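Local coordinates for protein TCR beta chain (Gallus gallus, PDB 6LIR) that pairs with the TCR alpha chain to form the chicken alpha-beta T-cell receptor, which probably recognises peptide antigens presented by MHC molecules, at residues B[63-66]-B[70-73]; B[59-64]-B[84-89]; B[160-165]-B[189-194]. One frame throughout, in Å; residues are numbered along the deposited sequence.

Interactions 1 and 2 belong to the immunoglobulin V-set domain and interaction 3 to the C1-set domain that follows it in the chain. The first two share strand 61-67, with centres 10 Å apart. Interaction 1 pairs that strand with its hairpin partner 70-75 within one sheet, whereas interaction 2 crosses the sandwich to strand 84-91 of the facing sheet. They meet through Leu-73, which packs on Tyr-86 and beside Tyr-61. Interaction 3 comes later in the chain, its centre about 42 Å from that of interaction 1 and 39 Å from that of interaction 2. One set thus knits a sandwich together within and between its sheets; the other joins strand and helix at the surface of the constant domain.

Interaction 1. Residues B[63-66]-B[70-73]; sequences AKRS and VFHL
Phe-71 lies against Ala-63 and Arg-65 on the inward face of an antiparallel hairpin, strands 61-67 and 70-75 of the V-set sandwich. Its CG stands anti to the backbone N (chi1 -169°), which carries the ring over to the other strand: CE1 comes 3.8 Å from Ala-63 CB, and CD1 equally near Arg-65 CB. Alanine suits a place the ring already fills. Arg-65 crosses Phe-71 at about a right angle, its CD beside Val-70 O, and its bent chain delivers the buried guanidinium to Asp-27 O and Ser-46 OG. Replacing Phe-71 by an alanine would probably open a gap beside Ala-63 and the aliphatic stem of Arg-65, with the ring's packing on Met-29 and Trp-31 lost too. Lys-64 and His-72 form the hydrogen-bonded pair, His-72 N to Lys-64 O at 2.8 Å and Lys-64 N to His-72 O at 3.1 Å. On their face the imidazole has Val-70 CG1 over one face, toward its rim, and the Ser-66 hydroxyl at its edge, where NE2 donates a weak, bent bond to OG (3.3 Å, 123°). As ND1 also bonds Ser-19 OG, the histidine adds a firmer side-chain link to strand 16-21 and a weak one to strand 61-67.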
loop_
_atom_site.group_PDB
_atom_site.type_symbol
_atom_site.label_atom_id
_atom_site.label_comp_id
_atom_site.label_asym_id
_atom_site.label_seq_id
_atom_site.Cartn_x
_atom_site.Cartn_y
_atom_site.Cartn_z
ATOM N N ALA B 63 25.050 -10.636 -6.335
ATOM C CA ALA B 63 24.436 -11.174 -5.134
ATOM C C ALA B 63 25.369 -12.178 -4.484
ATOM O O ALA B 63 26.244 -12.763 -5.129
ATOM C CB ALA B 63 23.081 -11.825 -5.438
ATOM N N LYS B 64 25.165 -12.363 -3.185
ATOM C CA LYS B 64 25.998 -13.250 -2.386
ATOM C C LYS B 64 25.139 -13.861 -1.294
ATOM O O LYS B 64 24.564 -13.129 -0.483
ATOM C CB LYS B 64 27.195 -12.515 -1.778
ATOM C CG LYS B 64 28.043 -13.412 -0.884
ATOM C CD LYS B 64 29.359 -12.754 -0.522
ATOM C CE LYS B 64 29.299 -12.180 0.878
ATOM N NZ LYS B 64 30.358 -12.737 1.763
ATOM N N ARG B 65 25.059 -15.185 -1.262
ATOM C CA ARG B 65 24.388 -15.867 -0.158
ATOM C C ARG B 65 25.483 -16.210 0.843
ATOM O O ARG B 65 26.117 -17.264 0.780
ATOM C CB ARG B 65 23.646 -17.104 -0.652
ATOM C CG ARG B 65 22.953 -17.898 0.439
ATOM C CD ARG B 65 21.640 -17.256 0.858
ATOM N NE ARG B 65 20.905 -18.084 1.810
ATOM C CZ ARG B 65 20.076 -19.062 1.459
ATOM N NH1 ARG B 65 19.442 -19.765 2.390
ATOM N NH2 ARG B 65 19.883 -19.337 0.175
ATOM N N SER B 66 25.712 -15.280 1.778
ATOM C CA SER B 66 26.827 -15.400 2.711
ATOM C C SER B 66 26.597 -16.504 3.733
ATOM O O SER B 66 27.562 -17.068 4.262
ATOM C CB SER B 66 27.068 -14.064 3.415
ATOM O OG SER B 66 25.923 -13.655 4.143
ATOM N N VAL B 70 21.125 -15.236 5.335
ATOM C CA VAL B 70 21.358 -13.908 4.782
ATOM C C VAL B 70 21.638 -14.020 3.291
ATOM O O VAL B 70 22.495 -14.805 2.871
ATOM C CB VAL B 70 22.532 -13.198 5.489
ATOM C CG1 VAL B 70 22.738 -11.808 4.907
ATOM C CG2 VAL B 70 22.289 -13.123 6.985
ATOM N N PHE B 71 20.946 -13.200 2.501
ATOM C CA PHE B 71 21.135 -13.140 1.055
ATOM C C PHE B 71 21.294 -11.675 0.673
ATOM O O PHE B 71 20.351 -10.887 0.813
ATOM C CB PHE B 71 19.951 -13.775 0.325
ATOM C CG PHE B 71 20.175 -13.980 -1.145
ATOM C CD1 PHE B 71 21.448 -14.188 -1.647
ATOM C CD2 PHE B 71 19.103 -13.973 -2.025
ATOM C CE1 PHE B 71 21.651 -14.385 -3.004
ATOM C CE2 PHE B 71 19.298 -14.166 -3.380
ATOM C CZ PHE B 71 20.573 -14.372 -3.873
ATOM N N HIS B 72 22.480 -11.315 0.185
ATOM C CA HIS B 72 22.791 -9.935 -0.158
ATOM C C HIS B 72 22.502 -9.662 -1.625
ATOM O O HIS B 72 22.830 -10.472 -2.496
ATOM C CB HIS B 72 24.265 -9.626 0.122
ATOM C CG HIS B 72 24.668 -9.817 1.548
ATOM N ND1 HIS B 72 24.418 -8.875 2.523
ATOM C CD2 HIS B 72 25.315 -10.834 2.163
ATOM C CE1 HIS B 72 24.888 -9.309 3.680
ATOM N NE2 HIS B 72 25.437 -10.495 3.489
ATOM N N LEU B 73 21.923 -8.495 -1.894
ATOM C CA LEU B 73 21.757 -7.978 -3.246
ATOM C C LEU B 73 22.589 -6.710 -3.371
ATOM O O LEU B 73 22.353 -5.739 -2.644
ATOM C CB LEU B 73 20.287 -7.697 -3.565
ATOM C CG LEU B 73 20.019 -7.174 -4.982
ATOM C CD1 LEU B 73 20.255 -8.261 -6.029
ATOM C CD2 LEU B 73 18.609 -6.603 -5.103
#

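Interaction 2. Residues B[59-64]-B[84-89]; sequences TGYEAK and AIYFCA
Two tyrosines, Tyr-61 and Tyr-86, reach from facing sheets and join by their hydroxyls inside the V-set sandwich. Leading into the first, Gly-60 makes the turn into strand 61-67 with a positive phi of 107°, where a CB would press on the carbonyl O of the preceding residue; its own O is bonded by His-82 NE2. At Tyr-61 the chain becomes extended. The ring swings inward with CG anti to the carbonyl carbon (chi1 -55°) and advances against the Tyr-86 ring from the opposite direction. The two meet by their edges: Tyr-61 CE1 lies 3.6 Å from Tyr-86 CE2, and the Tyr-86 hydroxyl sits in the plane of the Tyr-61 ring. Tyr-61 OH donates to Tyr-86 OH at 2.8 Å, while Tyr-86 OH is also bonded to His-82 O. That second bond, to the backbone four residues earlier, is the mark of the tyrosine corner of immunoglobulin domains, made by the tyrosine two residues before Cys-88 of the disulfide to Cys-20. Tyrosine fits both places, since its ring fills the core while its buried hydroxyl finds a polar mate. Glu-62 then runs on through backbone bonds with Asp-74. Leu-73 and Ile-75 of strand 70-75, Leu-33 of strand 28-34 and Ile-43 of strand 40-46 pack around the pair, with Leu-107 of strand 100-110 against Tyr-86.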
loop_
_atom_site.group_PDB
_atom_site.type_symbol
_atom_site.label_atom_id
_atom_site.label_comp_id
_atom_site.label_asym_id
_atom_site.label_seq_id
_atom_site.Cartn_x
_atom_site.Cartn_y
_atom_site.Cartn_z
ATOM N N THR B 59 21.424 -7.769 -14.960
ATOM C CA THR B 59 22.385 -6.754 -15.382
ATOM C C THR B 59 22.236 -5.492 -14.546
ATOM O O THR B 59 21.188 -4.839 -14.567
ATOM C CB THR B 59 22.220 -6.439 -16.866
ATOM O OG1 THR B 59 22.580 -7.592 -17.635
ATOM C CG2 THR B 59 23.126 -5.282 -17.258
ATOM N N GLY B 60 23.289 -5.152 -13.808
ATOM C CA GLY B 60 23.245 -4.074 -12.845
ATOM C C GLY B 60 23.234 -4.544 -11.412
ATOM O O GLY B 60 23.183 -3.706 -10.503
ATOM N N TYR B 61 23.288 -5.854 -11.176
ATOM C CA TYR B 61 23.210 -6.399 -9.833
ATOM C C TYR B 61 24.208 -7.534 -9.679
ATOM O O TYR B 61 24.561 -8.213 -10.646
ATOM C CB TYR B 61 21.808 -6.942 -9.514
ATOM C CG TYR B 61 20.680 -5.961 -9.714
ATOM C CD1 TYR B 61 20.258 -5.141 -8.678
ATOM C CD2 TYR B 61 20.024 -5.867 -10.933
ATOM C CE1 TYR B 61 19.218 -4.250 -8.851
ATOM C CE2 TYR B 61 18.985 -4.976 -11.117
ATOM C CZ TYR B 61 18.587 -4.170 -10.071
ATOM O OH TYR B 61 17.553 -3.278 -10.241
ATOM N N GLU B 62 24.644 -7.733 -8.442
ATOM C CA GLU B 62 25.367 -8.917 -8.017
ATOM C C GLU B 62 24.707 -9.419 -6.742
ATOM O O GLU B 62 23.890 -8.724 -6.132
ATOM C CB GLU B 62 26.857 -8.624 -7.801
ATOM C CG GLU B 62 27.597 -8.266 -9.080
ATOM C CD GLU B 62 29.081 -8.057 -8.855
ATOM O OE1 GLU B 62 29.660 -8.758 -7.998
ATOM O OE2 GLU B 62 29.670 -7.190 -9.536
ATOM N N ALA B 63 25.050 -10.636 -6.335
ATOM C CA ALA B 63 24.436 -11.174 -5.134
ATOM C C ALA B 63 25.369 -12.178 -4.484
ATOM O O ALA B 63 26.244 -12.763 -5.129
ATOM C CB ALA B 63 23.081 -11.825 -5.438
ATOM N N LYS B 64 25.165 -12.363 -3.185
ATOM C CA LYS B 64 25.998 -13.250 -2.386
ATOM C C LYS B 64 25.139 -13.861 -1.294
ATOM O O LYS B 64 24.564 -13.129 -0.483
ATOM C CB LYS B 64 27.195 -12.515 -1.778
ATOM C CG LYS B 64 28.043 -13.412 -0.884
ATOM C CD LYS B 64 29.359 -12.754 -0.522
ATOM C CE LYS B 64 29.299 -12.180 0.878
ATOM N NZ LYS B 64 30.358 -12.737 1.763
ATOM N N ALA B 84 12.898 1.275 -7.667
ATOM C CA ALA B 84 11.935 0.181 -7.650
ATOM C C ALA B 84 11.592 -0.145 -6.202
ATOM O O ALA B 84 12.185 0.395 -5.263
ATOM C CB ALA B 84 12.466 -1.060 -8.363
ATOM N N ILE B 85 10.628 -1.043 -6.037
ATOM C CA ILE B 85 10.411 -1.722 -4.768
ATOM C C ILE B 85 10.997 -3.119 -4.897
ATOM O O ILE B 85 10.679 -3.853 -5.843
ATOM C CB ILE B 85 8.919 -1.781 -4.397
ATOM C CG1 ILE B 85 8.313 -0.378 -4.385
ATOM C CG2 ILE B 85 8.735 -2.445 -3.037
ATOM C CD1 ILE B 85 6.863 -0.342 -3.938
ATOM N N TYR B 86 11.864 -3.483 -3.962
ATOM C CA TYR B 86 12.593 -4.742 -4.010
ATOM C C TYR B 86 12.005 -5.672 -2.964
ATOM O O TYR B 86 11.825 -5.273 -1.809
ATOM C CB TYR B 86 14.089 -4.533 -3.746
ATOM C CG TYR B 86 14.828 -3.824 -4.858
ATOM C CD1 TYR B 86 14.676 -2.460 -5.058
ATOM C CD2 TYR B 86 15.680 -4.520 -5.706
ATOM C CE1 TYR B 86 15.347 -1.806 -6.072
ATOM C CE2 TYR B 86 16.361 -3.872 -6.725
ATOM C CZ TYR B 86 16.187 -2.514 -6.901
ATOM O OH TYR B 86 16.850 -1.856 -7.912
ATOM N N PHE B 87 11.706 -6.902 -3.365
ATOM C CA PHE B 87 11.129 -7.880 -2.459
ATOM C C PHE B 87 12.071 -9.066 -2.343
ATOM O O PHE B 87 12.474 -9.648 -3.355
ATOM C CB PHE B 87 9.752 -8.348 -2.951
ATOM C CG PHE B 87 8.651 -7.347 -2.721
ATOM C CD1 PHE B 87 8.071 -7.214 -1.469
ATOM C CD2 PHE B 87 8.189 -6.547 -3.757
ATOM C CE1 PHE B 87 7.055 -6.295 -1.249
ATOM C CE2 PHE B 87 7.168 -5.627 -3.544
ATOM C CZ PHE B 87 6.603 -5.503 -2.289
ATOM N N CYS B 88 12.422 -9.406 -1.113
ATOM C CA CYS B 88 13.101 -10.653 -0.816
ATOM C C CYS B 88 12.074 -11.725 -0.494
ATOM O O CYS B 88 11.037 -11.445 0.115
ATOM C CB CYS B 88 14.072 -10.504 0.349
ATOM S SG CYS B 88 14.632 -12.093 0.962
ATOM N N ALA B 89 12.359 -12.951 -0.915
ATOM C CA ALA B 89 11.447 -14.054 -0.676
ATOM C C ALA B 89 12.253 -15.302 -0.367
ATOM O O ALA B 89 13.423 -15.417 -0.736
ATOM C CB ALA B 89 10.531 -14.294 -1.885
#

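Interaction 3. Residues B[160-165]-B[189-194]; sequences VKRTEG and AQEWFN
A two-pronged salt bridge between Arg-162 and Glu-191 links the short edge strand 160-162 of the C1-set domain to helix 189-192. The groups approach from opposite directions and meet end-on. Arg-162 NH1 donates to Glu-191 OE1 at 2.9 Å, and Arg-162 NH2 donates to Glu-191 OE2 at 2.8 Å. Both bonds are nearly straight, and the guanidinium and carboxylate planes are only 16° apart. OE2 is reached on its syn lone pair; OE1 is also met on the syn side, though its partner stands somewhat out of the carboxylate plane. Glutamate is long enough to span the distance because its chain is fully extended, CG anti to the backbone N (chi1 -176°). Arginine supplies the matching pair of N-H groups after a bend at chi2 (76°).

The helix forms the connection between strands 178-188 and 198-207, whereas strand 160-162 borders the sheet that contains 198-207, and the bridge runs across the surface from strand 160-162 to the helix. Val-157 of the adjoining strand 152-157 touches the side chains of both partners, and Ile-187 touches that of Arg-162.

The third guanidinium nitrogen is occupied as well: Arg-162 NE bonds Glu-164 O at 3.0 Å, in the carbonyl plane on a lone pair. This holds the flat group against its own loop and fixes its rotation, so that NH1 and NH2 face the carboxylate. Ser-188, just before the helix, bonds Glu-191 N through OG, and Asn-197, beyond it, bonds Glu-191 O through ND2, gripping the glutamate's backbone from both its amide and its carbonyl.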
loop_
_atom_site.group_PDB
_atom_site.type_symbol
_atom_site.label_atom_id
_atom_site.label_comp_id
_atom_site.label_asym_id
_atom_site.label_seq_id
_atom_site.Cartn_x
_atom_site.Cartn_y
_atom_site.Cartn_z
ATOM N N VAL B 160 0.508 2.476 20.849
ATOM C CA VAL B 160 0.206 1.235 20.146
ATOM C C VAL B 160 -0.062 1.533 18.676
ATOM O O VAL B 160 -0.758 2.500 18.346
ATOM C CB VAL B 160 -1.002 0.524 20.790
ATOM C CG1 VAL B 160 -1.299 -0.795 20.092
ATOM C CG2 VAL B 160 -0.760 0.310 22.280
ATOM N N LYS B 161 0.463 0.676 17.796
ATOM C CA LYS B 161 0.163 0.760 16.369
ATOM C C LYS B 161 -1.337 0.673 16.143
ATOM O O LYS B 161 -2.000 -0.233 16.656
ATOM C CB LYS B 161 0.864 -0.363 15.601
ATOM C CG LYS B 161 2.308 -0.602 16.001
ATOM C CD LYS B 161 3.271 -0.409 14.847
ATOM C CE LYS B 161 4.699 -0.707 15.293
ATOM N NZ LYS B 161 5.257 -1.929 14.646
ATOM N N ARG B 162 -1.877 1.616 15.379
ATOM C CA ARG B 162 -3.308 1.671 15.123
ATOM C C ARG B 162 -3.556 1.518 13.632
ATOM O O ARG B 162 -2.930 2.204 12.818
ATOM C CB ARG B 162 -3.889 2.996 15.622
ATOM C CG ARG B 162 -5.332 3.255 15.222
ATOM C CD ARG B 162 -6.282 2.427 16.062
ATOM N NE ARG B 162 -7.646 2.942 16.004
ATOM C CZ ARG B 162 -8.230 3.630 16.980
ATOM N NH1 ARG B 162 -9.475 4.060 16.836
ATOM N NH2 ARG B 162 -7.572 3.887 18.102
ATOM N N THR B 163 -4.492 0.644 13.283
ATOM C CA THR B 163 -4.901 0.454 11.903
ATOM C C THR B 163 -6.387 0.665 11.675
ATOM O O THR B 163 -6.783 1.102 10.591
ATOM C CB THR B 163 -4.565 -0.976 11.448
ATOM O OG1 THR B 163 -4.964 -1.907 12.465
ATOM C CG2 THR B 163 -3.081 -1.134 11.188
ATOM N N GLU B 164 -7.215 0.347 12.666
ATOM C CA GLU B 164 -8.655 0.533 12.567
ATOM C C GLU B 164 -8.991 2.010 12.381
ATOM O O GLU B 164 -8.606 2.857 13.196
ATOM C CB GLU B 164 -9.345 -0.052 13.800
ATOM C CG GLU B 164 -10.606 -0.870 13.471
ATOM C CD GLU B 164 -10.276 -2.242 12.917
ATOM O OE1 GLU B 164 -9.730 -3.103 13.642
ATOM O OE2 GLU B 164 -10.521 -2.449 11.712
ATOM N N GLY B 165 -9.734 2.305 11.318
ATOM C CA GLY B 165 -10.148 3.649 11.009
ATOM C C GLY B 165 -9.114 4.492 10.310
ATOM O O GLY B 165 -9.355 5.686 10.094
ATOM N N ALA B 189 -16.682 9.724 18.497
ATOM C CA ALA B 189 -16.643 10.899 19.365
ATOM C C ALA B 189 -16.218 10.544 20.790
ATOM O O ALA B 189 -15.451 11.286 21.416
ATOM C CB ALA B 189 -18.005 11.592 19.362
ATOM N N GLN B 190 -16.694 9.405 21.313
ATOM C CA GLN B 190 -16.306 8.961 22.654
ATOM C C GLN B 190 -14.792 8.803 22.779
ATOM O O GLN B 190 -14.201 9.172 23.804
ATOM C CB GLN B 190 -17.027 7.665 23.039
ATOM C CG GLN B 190 -17.244 6.644 21.941
ATOM C CD GLN B 190 -18.512 6.922 21.152
ATOM O OE1 GLN B 190 -18.517 7.757 20.247
ATOM N NE2 GLN B 190 -19.602 6.250 21.514
ATOM N N GLU B 191 -14.141 8.267 21.742
ATOM C CA GLU B 191 -12.697 8.081 21.815
ATOM C C GLU B 191 -11.972 9.411 21.671
ATOM O O GLU B 191 -10.899 9.596 22.251
ATOM C CB GLU B 191 -12.228 7.096 20.740
ATOM C CG GLU B 191 -10.736 6.785 20.831
ATOM C CD GLU B 191 -10.245 5.723 19.846
ATOM O OE1 GLU B 191 -11.021 5.279 18.974
ATOM O OE2 GLU B 191 -9.058 5.332 19.948
ATOM N N TRP B 192 -12.552 10.354 20.925
ATOM C CA TRP B 192 -11.915 11.657 20.765
ATOM C C TRP B 192 -12.015 12.484 22.041
ATOM O O TRP B 192 -11.086 13.227 22.377
ATOM C CB TRP B 192 -12.530 12.424 19.595
ATOM C CG TRP B 192 -12.125 13.871 19.589
ATOM C CD1 TRP B 192 -12.930 14.952 19.813
ATOM C CD2 TRP B 192 -10.806 14.391 19.375
ATOM N NE1 TRP B 192 -12.195 16.112 19.740
ATOM C CE2 TRP B 192 -10.890 15.796 19.473
ATOM C CE3 TRP B 192 -9.566 13.807 19.102
ATOM C CZ2 TRP B 192 -9.779 16.624 19.310
ATOM C CZ3 TRP B 192 -8.462 14.631 18.942
ATOM C CH2 TRP B 192 -8.577 16.024 19.045
ATOM N N PHE B 193 -13.134 12.384 22.762
ATOM C CA PHE B 193 -13.364 13.224 23.940
ATOM C C PHE B 193 -12.784 12.539 25.178
ATOM O O PHE B 193 -13.484 12.122 26.102
ATOM C CB PHE B 193 -14.848 13.522 24.102
ATOM C CG PHE B 193 -15.338 14.627 23.217
ATOM C CD1 PHE B 193 -14.737 15.873 23.243
ATOM C CD2 PHE B 193 -16.398 14.416 22.351
ATOM C CE1 PHE B 193 -15.184 16.892 22.423
ATOM C CE2 PHE B 193 -16.848 15.429 21.530
ATOM C CZ PHE B 193 -16.240 16.669 21.565
ATOM N N ASN B 194 -11.460 12.443 25.173
ATOM C CA ASN B 194 -10.664 11.916 26.270
ATOM C C ASN B 194 -9.310 12.613 26.213
ATOM O O ASN B 194 -8.497 12.316 25.326
ATOM C CB ASN B 194 -10.518 10.396 26.149
ATOM C CG ASN B 194 -9.865 9.759 27.368
ATOM O OD1 ASN B 194 -9.162 10.418 28.138
ATOM N ND2 ASN B 194 -10.087 8.460 27.539
#